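Local atomic coordinates of putative cytochrome C (Sinorhizobium meliloti, PDB entry 4PWA), a protein that binds a covalently attached heme c and probably carries electrons, as a c-type cytochrome of bacterial sulfite oxidation. Residues A[43-55]-A[72-84]. Residues are numbered along the deposited sequence; the frame is centred on the assembly and turned at random.
Sequences LKPDAERVNTAVT and IEAVALYVSTVAG. With HEC (heme c), chain E.
V50 and A76 meet where helices 47-55 and 72-82 come within 8.0 Å, their axes at 136°. V50 CG1 lies 3.7 Å from A76 CA, while V50 CG2 lies 3.9 Å from V79 CG1. With CG1 anti to the backbone N (chi1 180°), the same two methyls also face the heme, at HEC CMB and CMA. Replaced by an alanine, V50 would lose both methyls, which would probably open a gap between A76, V79 and the heme. V54 CG1 packs against I72 CG1, and its CG2 on HEC CMB. P45 CG bridges V79 CG1 and HEC CMA. N51 OD1 rests on I72 CG2. Small residues permit the close approach: A76 CB sits 3.5 Å from A47 O, and S80 CB 3.4 Å from A47 N.

Polar links are indirect. A water donates to P45 O (2.8 Å) and S80 O; S80 CA makes a bent CA-H...O contact with P45 O.

The extended R49 chain delivers NE to HEC O1A (2.8 Å, 176°) and NH2 to HEC O2A, gripping one propionate. D46 is the N-cap of helix 47-55, OD1 accepting from R49 N.

In this c-type cytochrome fold the contact joins the C-terminal helix to the helix lining the heme edge, whose V54 side chain lies about 4 Å from that of M61, the axial iron ligand. Helix 69-82 packs A74, V75 and Y78 on helix 4-16, with Y78 and V82 touching strand 26-27.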
# COMPACT_ATOMS: atom_id res chain seq x y z
N LEU A 43 -13.41 -9.84 8.60
CA LEU A 43 -13.44 -11.20 9.11
C LEU A 43 -14.15 -11.27 10.47
O LEU A 43 -15.02 -12.11 10.68
CB LEU A 43 -12.02 -11.75 9.20
CG LEU A 43 -11.77 -13.21 8.88
CD1 LEU A 43 -12.36 -13.58 7.53
CD2 LEU A 43 -10.25 -13.48 8.93
N LYS A 44 -13.82 -10.33 11.36
CA LYS A 44 -14.36 -10.27 12.72
C LYS A 44 -14.26 -11.64 13.41
O LYS A 44 -15.27 -12.19 13.84
CB LYS A 44 -15.82 -9.77 12.75
CG LYS A 44 -16.03 -8.35 12.19
CD LYS A 44 -17.39 -7.74 12.61
CE LYS A 44 -18.22 -7.26 11.40
NZ LYS A 44 -17.66 -6.07 10.61
N PRO A 45 -13.04 -12.17 13.53
CA PRO A 45 -12.80 -13.49 14.11
C PRO A 45 -12.92 -13.49 15.64
O PRO A 45 -12.66 -12.47 16.27
CB PRO A 45 -11.35 -13.77 13.74
CG PRO A 45 -10.70 -12.44 13.77
CD PRO A 45 -11.76 -11.46 13.29
N ASP A 46 -13.31 -14.63 16.21
CA ASP A 46 -13.25 -14.80 17.67
C ASP A 46 -11.81 -15.07 18.15
O ASP A 46 -10.92 -15.38 17.35
CB ASP A 46 -14.22 -15.88 18.15
CG ASP A 46 -13.94 -17.25 17.55
OD1 ASP A 46 -12.76 -17.59 17.32
OD2 ASP A 46 -14.91 -18.00 17.30
N ALA A 47 -11.62 -14.95 19.46
CA ALA A 47 -10.31 -15.09 20.11
C ALA A 47 -9.62 -16.39 19.73
O ALA A 47 -8.42 -16.40 19.43
CB ALA A 47 -10.46 -14.98 21.64
N GLU A 48 -10.37 -17.48 19.73
CA GLU A 48 -9.80 -18.79 19.39
C GLU A 48 -9.23 -18.81 17.97
O GLU A 48 -8.15 -19.34 17.73
CB GLU A 48 -10.83 -19.90 19.56
CG GLU A 48 -10.20 -21.28 19.61
CD GLU A 48 -11.22 -22.39 19.72
OE1 GLU A 48 -11.39 -22.94 20.84
OE2 GLU A 48 -11.86 -22.70 18.70
N ARG A 49 -9.96 -18.22 17.03
CA ARG A 49 -9.57 -18.24 15.62
C ARG A 49 -8.27 -17.48 15.40
O ARG A 49 -7.40 -17.93 14.64
CB ARG A 49 -10.68 -17.66 14.74
CG ARG A 49 -10.41 -17.79 13.25
CD ARG A 49 -11.60 -17.35 12.39
NE ARG A 49 -11.29 -17.50 10.97
CZ ARG A 49 -12.11 -17.19 9.98
NH1 ARG A 49 -13.34 -16.73 10.22
NH2 ARG A 49 -11.72 -17.38 8.72
N VAL A 50 -8.13 -16.34 16.08
CA VAL A 50 -6.90 -15.56 16.01
C VAL A 50 -5.74 -16.33 16.62
O VAL A 50 -4.67 -16.45 16.00
CB VAL A 50 -7.02 -14.19 16.72
CG1 VAL A 50 -5.69 -13.42 16.62
CG2 VAL A 50 -8.17 -13.35 16.14
N ASN A 51 -5.95 -16.83 17.84
CA ASN A 51 -4.92 -17.52 18.59
C ASN A 51 -4.39 -18.70 17.77
O ASN A 51 -3.18 -18.89 17.62
CB ASN A 51 -5.50 -17.99 19.93
CG ASN A 51 -4.44 -18.54 20.89
OD1 ASN A 51 -3.52 -19.25 20.49
ND2 ASN A 51 -4.58 -18.21 22.17
N THR A 52 -5.30 -19.50 17.22
CA THR A 52 -4.90 -20.61 16.38
C THR A 52 -4.09 -20.17 15.17
O THR A 52 -3.13 -20.86 14.79
CB THR A 52 -6.10 -21.41 15.90
OG1 THR A 52 -6.81 -21.90 17.04
CG2 THR A 52 -5.64 -22.60 15.06
N ALA A 53 -4.47 -19.06 14.56
CA ALA A 53 -3.82 -18.59 13.33
C ALA A 53 -2.41 -18.11 13.62
O ALA A 53 -1.46 -18.48 12.94
CB ALA A 53 -4.63 -17.49 12.69
N VAL A 54 -2.28 -17.29 14.65
CA VAL A 54 -0.97 -16.79 15.08
C VAL A 54 -0.05 -17.92 15.51
O VAL A 54 1.12 -17.94 15.16
CB VAL A 54 -1.13 -15.76 16.22
CG1 VAL A 54 0.23 -15.28 16.73
CG2 VAL A 54 -2.00 -14.57 15.73
N THR A 55 -0.59 -18.88 16.27
CA THR A 55 0.20 -19.96 16.84
C THR A 55 0.72 -20.93 15.77
O THR A 55 1.90 -21.28 15.75
CB THR A 55 -0.63 -20.72 17.90
OG1 THR A 55 -1.03 -19.81 18.93
CG2 THR A 55 0.17 -21.86 18.54
N ILE A 72 0.34 -13.86 22.75
CA ILE A 72 -0.55 -14.39 21.73
C ILE A 72 -2.01 -14.29 22.21
O ILE A 72 -2.89 -13.92 21.43
CB ILE A 72 -0.17 -15.84 21.34
CG1 ILE A 72 1.18 -15.85 20.61
CG2 ILE A 72 -1.28 -16.48 20.49
CD1 ILE A 72 1.76 -17.23 20.35
N GLU A 73 -2.26 -14.59 23.48
CA GLU A 73 -3.61 -14.47 24.03
C GLU A 73 -4.07 -13.03 23.99
O GLU A 73 -5.23 -12.76 23.73
CB GLU A 73 -3.68 -14.95 25.48
CG GLU A 73 -3.69 -16.44 25.65
CD GLU A 73 -3.72 -16.84 27.12
OE1 GLU A 73 -4.54 -16.26 27.89
OE2 GLU A 73 -2.94 -17.74 27.52
N ALA A 74 -3.15 -12.10 24.26
CA ALA A 74 -3.50 -10.69 24.41
C ALA A 74 -3.87 -10.08 23.05
O ALA A 74 -4.89 -9.38 22.93
CB ALA A 74 -2.38 -9.92 25.09
N VAL A 75 -3.09 -10.39 22.02
CA VAL A 75 -3.43 -9.98 20.66
C VAL A 75 -4.68 -10.69 20.13
O VAL A 75 -5.37 -10.14 19.31
CB VAL A 75 -2.25 -10.19 19.66
CG1 VAL A 75 -2.17 -11.62 19.22
CG2 VAL A 75 -2.41 -9.28 18.46
N ALA A 76 -4.95 -11.92 20.58
CA ALA A 76 -6.19 -12.62 20.21
C ALA A 76 -7.41 -11.94 20.84
O ALA A 76 -8.38 -11.65 20.15
CB ALA A 76 -6.14 -14.09 20.60
N LEU A 77 -7.33 -11.69 22.14
CA LEU A 77 -8.37 -10.92 22.85
C LEU A 77 -8.63 -9.56 22.19
O LEU A 77 -9.78 -9.17 22.00
CB LEU A 77 -7.99 -10.72 24.32
CG LEU A 77 -8.96 -9.89 25.16
CD1 LEU A 77 -10.38 -10.48 25.11
CD2 LEU A 77 -8.47 -9.75 26.62
N TYR A 78 -7.55 -8.85 21.86
CA TYR A 78 -7.62 -7.50 21.31
C TYR A 78 -8.36 -7.50 19.99
O TYR A 78 -9.37 -6.83 19.83
CB TYR A 78 -6.21 -6.91 21.15
CG TYR A 78 -6.12 -5.67 20.28
CD1 TYR A 78 -6.66 -4.45 20.70
CD2 TYR A 78 -5.51 -5.70 19.03
CE1 TYR A 78 -6.59 -3.32 19.92
CE2 TYR A 78 -5.43 -4.57 18.23
CZ TYR A 78 -5.98 -3.39 18.67
OH TYR A 78 -5.93 -2.29 17.88
N VAL A 79 -7.82 -8.25 19.03
CA VAL A 79 -8.41 -8.33 17.71
C VAL A 79 -9.90 -8.69 17.77
O VAL A 79 -10.74 -8.05 17.13
CB VAL A 79 -7.69 -9.36 16.86
CG1 VAL A 79 -8.43 -9.55 15.51
CG2 VAL A 79 -6.21 -8.96 16.64
N SER A 80 -10.24 -9.70 18.56
CA SER A 80 -11.60 -10.19 18.60
C SER A 80 -12.56 -9.19 19.25
O SER A 80 -13.76 -9.24 18.99
CB SER A 80 -11.66 -11.52 19.33
OG SER A 80 -11.00 -11.42 20.57
N THR A 81 -12.03 -8.30 20.07
CA THR A 81 -12.85 -7.28 20.72
C THR A 81 -13.05 -6.05 19.85
O THR A 81 -14.15 -5.49 19.82
CB THR A 81 -12.22 -6.80 22.04
OG1 THR A 81 -11.90 -7.93 22.84
CG2 THR A 81 -13.15 -5.88 22.79
N VAL A 82 -12.00 -5.61 19.17
CA VAL A 82 -12.04 -4.33 18.46
C VAL A 82 -12.39 -4.42 16.99
O VAL A 82 -12.69 -3.40 16.39
CB VAL A 82 -10.72 -3.51 18.58
CG1 VAL A 82 -10.37 -3.27 20.04
CG2 VAL A 82 -9.57 -4.19 17.82
N ALA A 83 -12.36 -5.61 16.39
CA ALA A 83 -12.60 -5.74 14.94
C ALA A 83 -13.94 -5.11 14.55
O ALA A 83 -14.96 -5.34 15.21
CB ALA A 83 -12.53 -7.18 14.51
N GLY A 84 -13.92 -4.27 13.52
CA GLY A 84 -15.11 -3.55 13.04
C GLY A 84 -15.30 -2.15 13.61
O GLY A 84 -16.15 -1.39 13.14
FE HEC E . -2.44 -12.95 9.49
CHA HEC E . -4.81 -14.96 8.09
CHB HEC E . -4.32 -12.57 12.26
CHC HEC E . 0.19 -11.42 11.01
CHD HEC E . -0.87 -12.64 6.51
NA HEC E . -4.20 -13.67 10.09
C1A HEC E . -5.07 -14.43 9.33
C2A HEC E . -6.30 -14.61 10.09
C3A HEC E . -6.18 -13.94 11.23
C4A HEC E . -4.85 -13.33 11.25
CMA HEC E . -7.25 -13.84 12.32
CAA HEC E . -7.52 -15.41 9.62
CBA HEC E . -7.19 -16.89 9.80
CGA HEC E . -8.38 -17.76 9.50
O1A HEC E . -8.75 -18.57 10.39
O2A HEC E . -8.97 -17.66 8.39
NB HEC E . -2.13 -12.16 11.27
C1B HEC E . -3.01 -12.16 12.33
C2B HEC E . -2.31 -11.70 13.51
C3B HEC E . -1.09 -11.35 13.14
C4B HEC E . -0.94 -11.66 11.75
CMB HEC E . -2.92 -11.46 14.90
CAB HEC E . 0.02 -10.78 14.06
CBB HEC E . 0.52 -11.82 15.07
NC HEC E . -0.70 -12.14 8.86
C1C HEC E . 0.29 -11.60 9.65
C2C HEC E . 1.53 -11.55 8.90
C3C HEC E . 1.19 -11.66 7.61
C4C HEC E . -0.19 -12.17 7.60
CMC HEC E . 2.70 -10.70 9.44
CAC HEC E . 2.04 -11.50 6.31
CBC HEC E . 3.58 -11.47 6.28
ND HEC E . -2.80 -13.68 7.61
C1D HEC E . -1.99 -13.42 6.51
C2D HEC E . -2.50 -14.11 5.35
C3D HEC E . -3.73 -14.85 5.83
C4D HEC E . -3.85 -14.51 7.24
CMD HEC E . -1.91 -14.08 3.92
CAD HEC E . -4.67 -15.74 4.98
CBD HEC E . -4.44 -17.19 5.35
CGD HEC E . -5.16 -18.08 4.36
O1D HEC E . -6.40 -18.24 4.50
O2D HEC E . -4.47 -18.64 3.45
O HOH W 1 -14.16 -10.16 16.21